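Local coordinates for endonuclease V isoform X2 (Ciona intestinalis, PDB 6OZI), which probably cleaves nucleic acid strands near inosine, on its 3' side, by metal-ion-dependent hydrolysis, at residues A[54-59]-A[68-73]; A[119-124]-A[146-151]; A[135-140]-A[205-210]. The protein carries 1 engineered substitution. All blocks are in the same frame, centred on the assembly; numbering follows the deposited sequence.

Contact 1 of 3, residues A[54-59]-A[68-73]; sequences VSCMVV and VYMNTT. With K (potassium ion), chain E.
Val59 and Tyr69 face each other as a hydrogen-bonded pair in the antiparallel beta hairpin of strands 52-61 and 67-76, whose short segments run at 165°. A classic beta bulge interrupts the pairing: Val68 and Tyr69 both lie opposite Val59, and Val59 O takes two amides, Val68 N at 2.7 Å and Tyr69 N at 3.0 Å. Tyr69 begins with CB against Val59 CB at 3.7 Å. Its CG is anti to the backbone N (chi1 176°), which carries the ring past Val59 CG2; CE1 lies 3.8 Å from Met57 O, which approaches the ring obliquely, while Val58 CA lies at the ring edge. The side chain also touches Leu101 of helix 86-104 and Lys105. Helix 86-104 lies against this side of the hairpin, and its Glu97 carboxylate hydrogen-bonds Ser55 OG, Thr73 OG1 and Asn71 ND2. On the opposite side, towards helix 227-243, Met70 CG touches Val58 CG1 at 3.8 Å and Cys56 SG at 4.0 Å. With Glu97 OE1 holding ND2, the Asn71 amide is fixed in rotation and OD1 meets a potassium ion at 2.8 Å; Thr72 O binds the same ion at 2.8 Å, beside three waters.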
loop_
_atom_site.group_PDB
_atom_site.type_symbol
_atom_site.label_atom_id
_atom_site.label_comp_id
_atom_site.label_asym_id
_atom_site.label_seq_id
_atom_site.Cartn_x
_atom_site.Cartn_y
_atom_site.Cartn_z
ATOM N N VAL A 54 -6.288 -3.190 -17.008
ATOM C CA VAL A 54 -5.337 -2.300 -17.666
ATOM C C VAL A 54 -4.022 -3.052 -17.838
ATOM O O VAL A 54 -3.465 -3.557 -16.860
ATOM C CB VAL A 54 -5.101 -1.006 -16.866
ATOM C CG1 VAL A 54 -3.971 -0.204 -17.478
ATOM C CG2 VAL A 54 -6.377 -0.175 -16.780
ATOM N N SER A 55 -3.539 -3.148 -19.070
ATOM C CA SER A 55 -2.208 -3.673 -19.325
ATOM C C SER A 55 -1.206 -2.526 -19.381
ATOM O O SER A 55 -1.566 -1.367 -19.580
ATOM C CB SER A 55 -2.175 -4.475 -20.626
ATOM O OG SER A 55 -2.365 -3.645 -21.757
ATOM N N CYS A 56 0.066 -2.858 -19.173
ATOM C CA CYS A 56 1.132 -1.869 -19.265
ATOM C C CYS A 56 2.393 -2.531 -19.795
ATOM O O CYS A 56 2.754 -3.637 -19.373
ATOM C CB CYS A 56 1.434 -1.216 -17.908
ATOM S SG CYS A 56 2.849 -0.062 -17.927
ATOM N N MET A 57 3.062 -1.844 -20.714
ATOM C CA MET A 57 4.368 -2.271 -21.194
ATOM C C MET A 57 5.327 -1.105 -21.017
ATOM O O MET A 57 4.974 0.044 -21.308
ATOM C CB MET A 57 4.311 -2.726 -22.660
ATOM C CG MET A 57 5.667 -3.087 -23.257
ATOM S SD MET A 57 5.558 -4.050 -24.793
ATOM C CE MET A 57 4.987 -5.651 -24.204
ATOM N N VAL A 58 6.520 -1.398 -20.502
ATOM C CA VAL A 58 7.544 -0.394 -20.257
ATOM C C VAL A 58 8.829 -0.851 -20.926
ATOM O O VAL A 58 9.038 -2.040 -21.174
ATOM C CB VAL A 58 7.794 -0.160 -18.751
ATOM C CG1 VAL A 58 6.572 0.457 -18.081
ATOM C CG2 VAL A 58 8.171 -1.472 -18.075
ATOM N N VAL A 59 9.688 0.117 -21.238
ATOM C CA VAL A 59 11.048 -0.158 -21.678
ATOM C C VAL A 59 11.990 0.723 -20.872
ATOM O O VAL A 59 11.824 1.951 -20.840
ATOM C CB VAL A 59 11.254 0.082 -23.186
ATOM C CG1 VAL A 59 12.675 -0.300 -23.582
ATOM C CG2 VAL A 59 10.253 -0.713 -24.009
ATOM N N VAL A 68 12.392 4.614 -20.526
ATOM C CA VAL A 68 12.342 5.348 -21.786
ATOM C C VAL A 68 11.044 5.125 -22.540
ATOM O O VAL A 68 10.775 5.862 -23.502
ATOM C CB VAL A 68 13.544 5.008 -22.696
ATOM C CG1 VAL A 68 14.848 5.491 -22.076
ATOM C CG2 VAL A 68 13.606 3.511 -22.957
ATOM N N TYR A 69 10.228 4.145 -22.147
ATOM C CA TYR A 69 8.942 3.935 -22.801
ATOM C C TYR A 69 7.932 3.425 -21.786
ATOM O O TYR A 69 8.266 2.615 -20.922
ATOM C CB TYR A 69 9.065 2.942 -23.962
ATOM C CG TYR A 69 7.754 2.584 -24.655
ATOM C CD1 TYR A 69 6.961 1.530 -24.199
ATOM C CD2 TYR A 69 7.329 3.278 -25.783
ATOM C CE1 TYR A 69 5.782 1.189 -24.836
ATOM C CE2 TYR A 69 6.152 2.946 -26.422
ATOM C CZ TYR A 69 5.382 1.901 -25.947
ATOM O OH TYR A 69 4.214 1.573 -26.596
ATOM N N MET A 70 6.696 3.899 -21.901
ATOM C CA MET A 70 5.605 3.387 -21.084
ATOM C C MET A 70 4.303 3.534 -21.855
ATOM O O MET A 70 4.094 4.536 -22.546
ATOM C CB MET A 70 5.509 4.118 -19.737
ATOM C CG MET A 70 4.474 3.532 -18.774
ATOM S SD MET A 70 2.809 4.205 -18.997
ATOM C CE MET A 70 2.937 5.720 -18.044
ATOM N N ASN A 71 3.439 2.528 -21.744
ATOM C CA ASN A 71 2.090 2.635 -22.281
ATOM C C ASN A 71 1.162 1.742 -21.468
ATOM O O ASN A 71 1.551 0.644 -21.059
ATOM C CB ASN A 71 2.033 2.261 -23.770
ATOM C CG ASN A 71 0.637 2.421 -24.357
ATOM O OD1 ASN A 71 0.212 3.529 -24.692
ATOM N ND2 ASN A 71 -0.079 1.312 -24.486
ATOM N N THR A 72 -0.059 2.224 -21.231
ATOM C CA THR A 72 -1.103 1.441 -20.583
ATOM C C THR A 72 -2.305 1.361 -21.511
ATOM O O THR A 72 -2.551 2.270 -22.300
ATOM C CB THR A 72 -1.545 2.045 -19.238
ATOM O OG1 THR A 72 -2.102 3.347 -19.456
ATOM C CG2 THR A 72 -0.368 2.160 -18.281
ATOM N N THR A 73 -3.060 0.269 -21.409
ATOM C CA THR A 73 -4.203 0.041 -22.283
ATOM C C THR A 73 -5.355 -0.525 -21.472
ATOM O O THR A 73 -5.185 -1.520 -20.764
ATOM C CB THR A 73 -3.855 -0.935 -23.413
ATOM O OG1 THR A 73 -2.633 -0.532 -24.038
ATOM C CG2 THR A 73 -4.961 -0.961 -24.452
HETATM K K K E . -2.364 4.476 -23.967
HETATM O O HOH W 1 -3.069 1.859 -25.499
HETATM O O HOH W 2 -3.474 5.392 -21.673
HETATM O O HOH W 3 -0.302 5.566 -21.792
#

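Contact 2 of 3, residues A[119-124]-A[146-151]; sequences GFFHIR and SLIEIP. With nucleotides of chain C.
Glu149 N donates a nearly straight hydrogen bond (2.9 Å, 165° at the hydrogen) to O4' of DC4 of chain C, and Ser146 OG donates to OP2 of A6 of chain C, so segment 146-151 follows the nucleic acid while Leu147, Ile148 and Ile150 grip the Phe121 ring. Ile148 CG2 lies over one face of that ring, 3.8 Å from its centroid and 16° off the normal, a CH-pi contact. Leu147 CD1 arrives in the ring plane at the edge, 3.5 Å from Phe121 CE2. Ile150 CD1 comes obliquely, 3.7 Å from Phe121 CE1, and also reaches the backbone at His122 C. Phe121 is the centre of an inverse gamma turn, and the two loops follow strands 112-116 and 140-144, parallel neighbours in the RNase H-like sheet. The ring also packs on Leu186, Ala187 and Ser203. Ile148 works in two directions: with CG1 anti to its N (chi1 -167°), that branch leaves Phe121 for the nucleotides, CG1 standing 3.8 Å from DC4 C1' and CD1 3.8 Å from C8 of the hypoxanthine base of DI5. His122, whose NE2 is hydrogen-bonded to Ser84 O, brings the edge of its ring to the same base, CD2 lying 3.7 Å from DI5 O6.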
loop_
_atom_site.group_PDB
_atom_site.type_symbol
_atom_site.label_atom_id
_atom_site.label_comp_id
_atom_site.label_asym_id
_atom_site.label_seq_id
_atom_site.Cartn_x
_atom_site.Cartn_y
_atom_site.Cartn_z
ATOM N N GLY A 119 8.818 -19.191 -16.128
ATOM C CA GLY A 119 8.986 -19.639 -17.493
ATOM C C GLY A 119 9.042 -21.152 -17.550
ATOM O O GLY A 119 8.002 -21.817 -17.525
ATOM N N PHE A 120 10.255 -21.709 -17.601
ATOM C CA PHE A 120 10.426 -23.162 -17.596
ATOM C C PHE A 120 9.896 -23.784 -16.306
ATOM O O PHE A 120 9.480 -24.949 -16.301
ATOM C CB PHE A 120 11.912 -23.480 -17.795
ATOM C CG PHE A 120 12.239 -24.950 -17.931
ATOM C CD1 PHE A 120 11.794 -25.692 -19.019
ATOM C CD2 PHE A 120 13.054 -25.572 -17.001
ATOM C CE1 PHE A 120 12.128 -27.039 -19.151
ATOM C CE2 PHE A 120 13.392 -26.916 -17.126
ATOM C CZ PHE A 120 12.922 -27.650 -18.199
ATOM N N PHE A 121 9.881 -23.016 -15.215
ATOM C CA PHE A 121 9.500 -23.492 -13.882
ATOM C C PHE A 121 7.986 -23.681 -13.811
ATOM O O PHE A 121 7.250 -22.887 -13.217
ATOM C CB PHE A 121 10.004 -22.496 -12.841
ATOM C CG PHE A 121 9.792 -22.919 -11.422
ATOM C CD1 PHE A 121 9.424 -24.214 -11.105
ATOM C CD2 PHE A 121 9.983 -22.011 -10.396
ATOM C CE1 PHE A 121 9.240 -24.594 -9.782
ATOM C CE2 PHE A 121 9.805 -22.378 -9.071
ATOM C CZ PHE A 121 9.434 -23.671 -8.762
ATOM N N HIS A 122 7.524 -24.804 -14.361
ATOM C CA HIS A 122 6.103 -24.995 -14.615
ATOM C C HIS A 122 5.830 -26.484 -14.756
ATOM O O HIS A 122 6.695 -27.238 -15.212
ATOM C CB HIS A 122 5.699 -24.231 -15.876
ATOM C CG HIS A 122 4.246 -24.315 -16.219
ATOM N ND1 HIS A 122 3.728 -25.298 -17.036
ATOM C CD2 HIS A 122 3.210 -23.499 -15.913
ATOM C CE1 HIS A 122 2.430 -25.105 -17.187
ATOM N NE2 HIS A 122 2.091 -24.019 -16.519
ATOM N N ILE A 123 4.620 -26.901 -14.362
ATOM C CA ILE A 123 4.283 -28.326 -14.345
ATOM C C ILE A 123 4.489 -28.966 -15.716
ATOM O O ILE A 123 4.968 -30.104 -15.821
ATOM C CB ILE A 123 2.847 -28.541 -13.832
ATOM C CG1 ILE A 123 2.510 -30.035 -13.872
ATOM C CG2 ILE A 123 1.848 -27.692 -14.623
ATOM C CD1 ILE A 123 1.207 -30.398 -13.200
ATOM N N ARG A 124 4.121 -28.262 -16.787
ATOM C CA ARG A 124 4.351 -28.755 -18.137
ATOM C C ARG A 124 5.451 -27.969 -18.849
ATOM O O ARG A 124 5.503 -27.958 -20.082
ATOM C CB ARG A 124 3.049 -28.742 -18.941
ATOM C CG ARG A 124 2.069 -29.875 -18.576
ATOM C CD ARG A 124 0.656 -29.628 -19.127
ATOM N NE ARG A 124 0.051 -28.409 -18.587
ATOM C CZ ARG A 124 -0.645 -28.341 -17.451
ATOM N NH1 ARG A 124 -0.836 -29.425 -16.706
ATOM N NH2 ARG A 124 -1.148 -27.178 -17.057
ATOM N N SER A 146 6.616 -15.308 -5.551
ATOM C CA SER A 146 6.312 -16.407 -4.655
ATOM C C SER A 146 6.584 -17.713 -5.390
ATOM O O SER A 146 6.643 -17.762 -6.620
ATOM C CB SER A 146 4.856 -16.349 -4.158
ATOM O OG SER A 146 3.958 -16.381 -5.256
ATOM N N LEU A 147 6.757 -18.773 -4.619
ATOM C CA LEU A 147 7.176 -20.051 -5.163
ATOM C C LEU A 147 5.956 -20.875 -5.546
ATOM O O LEU A 147 5.032 -21.034 -4.745
ATOM C CB LEU A 147 8.023 -20.806 -4.143
ATOM C CG LEU A 147 8.617 -22.129 -4.606
ATOM C CD1 LEU A 147 9.715 -21.856 -5.600
ATOM C CD2 LEU A 147 9.155 -22.883 -3.417
ATOM N N ILE A 148 5.948 -21.391 -6.764
ATOM C CA ILE A 148 4.915 -22.345 -7.129
ATOM C C ILE A 148 5.329 -23.723 -6.628
ATOM O O ILE A 148 6.506 -24.106 -6.709
ATOM C CB ILE A 148 4.658 -22.334 -8.648
ATOM C CG1 ILE A 148 3.369 -23.106 -8.956
ATOM C CG2 ILE A 148 5.857 -22.909 -9.428
ATOM C CD1 ILE A 148 2.818 -22.863 -10.323
ATOM N N GLU A 149 4.369 -24.450 -6.054
ATOM C CA GLU A 149 4.584 -25.822 -5.616
ATOM C C GLU A 149 4.232 -26.771 -6.750
ATOM O O GLU A 149 3.180 -26.630 -7.378
ATOM C CB GLU A 149 3.744 -26.165 -4.380
ATOM C CG GLU A 149 4.259 -25.600 -3.059
ATOM C CD GLU A 149 4.023 -26.545 -1.886
ATOM O OE1 GLU A 149 3.499 -27.661 -2.092
ATOM O OE2 GLU A 149 4.379 -26.184 -0.749
ATOM N N ILE A 150 5.111 -27.727 -7.017
ATOM C CA ILE A 150 4.831 -28.735 -8.033
ATOM C C ILE A 150 5.044 -30.123 -7.442
ATOM O O ILE A 150 6.162 -30.653 -7.518
ATOM C CB ILE A 150 5.705 -28.536 -9.281
ATOM C CG1 ILE A 150 5.694 -27.071 -9.714
ATOM C CG2 ILE A 150 5.187 -29.403 -10.422
ATOM C CD1 ILE A 150 6.511 -26.806 -10.952
ATOM N N PRO A 151 4.011 -30.748 -6.859
ATOM C CA PRO A 151 4.196 -32.099 -6.298
ATOM C C PRO A 151 4.719 -33.100 -7.309
ATOM O O PRO A 151 5.549 -33.946 -6.961
ATOM C CB PRO A 151 2.789 -32.475 -5.814
ATOM C CG PRO A 151 2.079 -31.182 -5.645
ATOM C CD PRO A 151 2.643 -30.244 -6.664
ATOM P P DC C 4 -0.789 -23.195 -2.044
ATOM O OP1 DC C 4 -0.217 -23.768 -0.808
ATOM O OP2 DC C 4 -1.265 -21.790 -2.054
ATOM O "O5'" DC C 4 0.270 -23.389 -3.218
ATOM C "C5'" DC C 4 1.147 -22.346 -3.569
ATOM C "C4'" DC C 4 1.366 -22.338 -5.069
ATOM O "O4'" DC C 4 1.621 -23.697 -5.518
ATOM C "C3'" DC C 4 0.165 -21.839 -5.879
ATOM O "O3'" DC C 4 0.604 -21.081 -6.986
ATOM C "C2'" DC C 4 -0.523 -23.124 -6.318
ATOM C "C1'" DC C 4 0.664 -24.058 -6.500
ATOM N N1 DC C 4 0.307 -25.494 -6.333
ATOM C C2 DC C 4 0.201 -26.301 -7.470
ATOM O O2 DC C 4 0.416 -25.798 -8.582
ATOM N N3 DC C 4 -0.136 -27.610 -7.321
ATOM C C4 DC C 4 -0.359 -28.104 -6.103
ATOM N N4 DC C 4 -0.681 -29.400 -6.004
ATOM C C5 DC C 4 -0.254 -27.293 -4.931
ATOM C C6 DC C 4 0.072 -26.006 -5.092
ATOM P P DI C 5 0.497 -19.481 -6.935
ATOM O OP1 DI C 5 0.772 -19.076 -5.513
ATOM O OP2 DI C 5 -0.874 -19.050 -7.392
ATOM O "O5'" DI C 5 1.689 -18.940 -7.938
ATOM C "C5'" DI C 5 2.999 -18.769 -7.459
ATOM C "C4'" DI C 5 3.793 -17.926 -8.442
ATOM O "O4'" DI C 5 3.885 -18.747 -9.836
ATOM C "C3'" DI C 5 3.208 -16.771 -8.698
ATOM O "O3'" DI C 5 4.210 -15.667 -8.852
ATOM C "C2'" DI C 5 2.474 -16.946 -10.050
ATOM C "C1'" DI C 5 3.301 -18.031 -10.769
ATOM N N9 DI C 5 2.387 -18.853 -11.577
ATOM C C8 DI C 5 1.283 -19.592 -11.379
ATOM N N7 DI C 5 0.920 -20.082 -12.584
ATOM C C5 DI C 5 1.779 -19.649 -13.492
ATOM C C6 DI C 5 1.875 -19.872 -15.000
ATOM O O6 DI C 5 1.080 -20.535 -15.572
ATOM N N1 DI C 5 2.929 -19.262 -15.731
ATOM C C2 DI C 5 3.895 -18.443 -15.060
ATOM N N3 DI C 5 3.795 -18.230 -13.628
ATOM C C4 DI C 5 2.696 -18.872 -12.865
ATOM P P A C 6 3.842 -14.165 -8.413
ATOM O OP1 A C 6 5.015 -13.302 -8.697
ATOM O OP2 A C 6 3.268 -14.219 -7.043
ATOM O "O5'" A C 6 2.696 -13.726 -9.428
ATOM C "C5'" A C 6 2.992 -13.462 -10.793
ATOM C "C4'" A C 6 1.771 -12.955 -11.510
ATOM O "O4'" A C 6 0.736 -13.966 -11.453
ATOM C "C3'" A C 6 1.132 -11.728 -10.888
ATOM O "O3'" A C 6 1.733 -10.530 -11.336
ATOM C "C2'" A C 6 -0.335 -11.858 -11.279
ATOM O "O2'" A C 6 -0.546 -11.410 -12.609
ATOM C "C1'" A C 6 -0.523 -13.366 -11.258
ATOM N N9 A C 6 -1.091 -13.892 -10.003
ATOM C C8 A C 6 -0.474 -14.732 -9.105
ATOM N N7 A C 6 -1.237 -15.089 -8.102
ATOM C C5 A C 6 -2.444 -14.456 -8.367
ATOM C C6 A C 6 -3.676 -14.438 -7.685
ATOM N N6 A C 6 -3.906 -15.098 -6.543
ATOM N N1 A C 6 -4.680 -13.710 -8.226
ATOM C C2 A C 6 -4.456 -13.046 -9.366
ATOM N N3 A C 6 -3.347 -12.990 -10.099
ATOM C C4 A C 6 -2.371 -13.727 -9.541
#

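Contact 3 of 3, residues A[135-140]-A[205-210]; sequences LSNTRT and GHKCSL
Gly205 and His206 both face Thr140, the signature of a classic beta bulge. The sound evidence for the pairing is Thr140 N to His206 O, 3.1 Å, arriving in the carbonyl plane on a lone pair; the return bond from His206 N is less certain, because Thr140 O sits too close to a neighbour in the model for its place to be sure. The His206 ring turns the edge at CD2 towards Thr138 O, 3.6 Å away, and Lys207 CG sits over the ring centre. His206 ND1 is hydrogen-bonded to Ile24 N, and at NE2 water 4 links it to Asn137 OD1, so both ring nitrogens are engaged. The Lys207 carbonyl receives Arg139 NE at 2.7 Å: Arg139 CG is anti to its N (chi1 -173°) and the chain bends at chi3 (-65°), placing NE there, with the oxygen 10° out of the guanidinium plane. Water 5 joins Arg139 NH2 to the same carbonyl, weakly on that side, while Arg139 NH1 bonds Gln111 O. A leucine in place of Arg139 would probably leave Lys207 O without its direct donor and Gln111 O without this guanidinium bond. Lys207 NZ reaches Asn137 OD1 in a weak bond of 3.3 Å. Cys208 CB then rests on Arg139 CG at 3.9 Å, before Ser209 OG caps Thr212 N. The contact thus joins a Schellman-terminated helix at Asn137, an antiparallel strand pair with a bulge, and the N-cap of helix 210-219.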
loop_
_atom_site.group_PDB
_atom_site.type_symbol
_atom_site.label_atom_id
_atom_site.label_comp_id
_atom_site.label_asym_id
_atom_site.label_seq_id
_atom_site.Cartn_x
_atom_site.Cartn_y
_atom_site.Cartn_z
ATOM N N LEU A 135 5.265 -17.395 -28.443
ATOM C CA LEU A 135 4.195 -16.939 -29.323
ATOM C C LEU A 135 4.499 -15.586 -29.944
ATOM O O LEU A 135 3.920 -15.259 -30.983
ATOM C CB LEU A 135 2.862 -16.880 -28.572
ATOM C CG LEU A 135 2.204 -18.240 -28.309
ATOM C CD1 LEU A 135 0.750 -18.075 -27.895
ATOM C CD2 LEU A 135 2.329 -19.135 -29.528
ATOM N N SER A 136 5.395 -14.796 -29.352
ATOM C CA SER A 136 5.754 -13.505 -29.925
ATOM C C SER A 136 7.152 -13.481 -30.524
ATOM O O SER A 136 7.571 -12.435 -31.036
ATOM C CB SER A 136 5.631 -12.405 -28.870
ATOM O OG SER A 136 6.441 -12.691 -27.743
ATOM N N ASN A 137 7.875 -14.604 -30.499
ATOM C CA ASN A 137 9.272 -14.663 -30.942
ATOM C C ASN A 137 10.108 -13.591 -30.241
ATOM O O ASN A 137 10.863 -12.842 -30.867
ATOM C CB ASN A 137 9.395 -14.540 -32.464
ATOM C CG ASN A 137 10.824 -14.782 -32.956
ATOM O OD1 ASN A 137 11.587 -15.536 -32.342
ATOM N ND2 ASN A 137 11.202 -14.109 -34.036
ATOM N N THR A 138 9.961 -13.508 -28.922
ATOM C CA THR A 138 10.699 -12.527 -28.141
ATOM C C THR A 138 11.389 -13.214 -26.974
ATOM O O THR A 138 10.910 -14.222 -26.441
ATOM C CB THR A 138 9.804 -11.373 -27.613
ATOM O OG1 THR A 138 8.817 -11.881 -26.710
ATOM C CG2 THR A 138 9.120 -10.643 -28.760
ATOM N N ARG A 139 12.544 -12.663 -26.604
ATOM C CA ARG A 139 13.336 -13.181 -25.500
ATOM C C ARG A 139 12.719 -12.751 -24.175
ATOM O O ARG A 139 12.453 -11.563 -23.961
ATOM C CB ARG A 139 14.775 -12.681 -25.623
ATOM C CG ARG A 139 15.751 -13.269 -24.628
ATOM C CD ARG A 139 17.185 -12.917 -25.032
ATOM N NE ARG A 139 17.572 -13.526 -26.306
ATOM C CZ ARG A 139 17.624 -12.885 -27.473
ATOM N NH1 ARG A 139 17.316 -11.594 -27.548
ATOM N NH2 ARG A 139 17.986 -13.539 -28.573
ATOM N N THR A 140 12.474 -13.723 -23.288
ATOM C CA THR A 140 11.792 -13.459 -22.029
ATOM C C THR A 140 12.456 -14.181 -20.865
ATOM O O THR A 140 13.019 -15.269 -21.014
ATOM C CB THR A 140 10.330 -13.892 -22.080
ATOM O OG1 THR A 140 10.278 -15.301 -22.328
ATOM C CG2 THR A 140 9.591 -13.151 -23.174
ATOM N N GLY A 205 12.886 -17.883 -19.674
ATOM C CA GLY A 205 11.662 -17.711 -20.426
ATOM C C GLY A 205 11.760 -18.333 -21.803
ATOM O O GLY A 205 11.232 -19.420 -22.054
ATOM N N HIS A 206 12.449 -17.644 -22.704
ATOM C CA HIS A 206 12.608 -18.107 -24.070
ATOM C C HIS A 206 13.784 -17.367 -24.679
ATOM O O HIS A 206 13.910 -16.152 -24.493
ATOM C CB HIS A 206 11.324 -17.867 -24.870
ATOM C CG HIS A 206 11.408 -18.300 -26.298
ATOM N ND1 HIS A 206 11.940 -19.511 -26.678
ATOM C CD2 HIS A 206 11.016 -17.683 -27.437
ATOM C CE1 HIS A 206 11.879 -19.620 -27.992
ATOM N NE2 HIS A 206 11.324 -18.522 -28.477
ATOM N N LYS A 207 14.636 -18.103 -25.407
ATOM C CA LYS A 207 15.815 -17.544 -26.082
ATOM C C LYS A 207 16.855 -17.000 -25.093
ATOM O O LYS A 207 17.570 -16.041 -25.391
ATOM C CB LYS A 207 15.400 -16.456 -27.085
ATOM C CG LYS A 207 14.449 -16.959 -28.167
ATOM C CD LYS A 207 14.056 -15.887 -29.192
ATOM C CE LYS A 207 15.157 -15.465 -30.113
ATOM N NZ LYS A 207 14.587 -14.613 -31.207
ATOM N N CYS A 208 16.993 -17.650 -23.935
ATOM C CA CYS A 208 17.901 -17.179 -22.896
ATOM C C CYS A 208 18.150 -18.304 -21.896
ATOM O O CYS A 208 17.206 -18.966 -21.459
ATOM C CB CYS A 208 17.315 -15.953 -22.191
ATOM S SG CYS A 208 18.427 -15.122 -21.060
ATOM N N SER A 209 19.414 -18.517 -21.535
ATOM C CA SER A 209 19.721 -19.530 -20.534
ATOM C C SER A 209 19.341 -19.019 -19.142
ATOM O O SER A 209 19.257 -17.810 -18.894
ATOM C CB SER A 209 21.203 -19.911 -20.562
ATOM O OG SER A 209 22.007 -18.877 -20.022
ATOM N N LEU A 210 19.126 -19.964 -18.222
ATOM C CA LEU A 210 18.818 -19.593 -16.845
ATOM C C LEU A 210 19.917 -18.721 -16.252
ATOM O O LEU A 210 19.643 -17.782 -15.494
ATOM C CB LEU A 210 18.611 -20.856 -16.006
ATOM C CG LEU A 210 18.455 -20.684 -14.486
ATOM C CD1 LEU A 210 17.343 -19.700 -14.130
ATOM C CD2 LEU A 210 18.204 -22.026 -13.831
HETATM O O HOH W 4 11.140 -17.890 -31.193
HETATM O O HOH W 5 19.037 -16.066 -28.479
#

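In the fold
Contact 1 comes first along the chain and closes before the other two open; contacts 2 and 3 then alternate their segments. Contacts 1 and 3 reach one mixed sheet: the hairpin 52-61/67-76 forms one end of it, and strands 140-144 and 200-206 pair farther in; the centres of contacts 1 and 3 are about 19 Å apart. Contact 2 lies in loops beyond strands 112-116 and 140-144, its centre about 27 Å from that of contact 1, on the opposite side of the chain's centre, and about 17 Å from that of contact 3. Nearest atoms of contacts 2 and 3 are about 4 Å apart. Strand 140-144 thus runs from the bulged pairing of contact 3 towards the loop that contacts the inosine-containing strand.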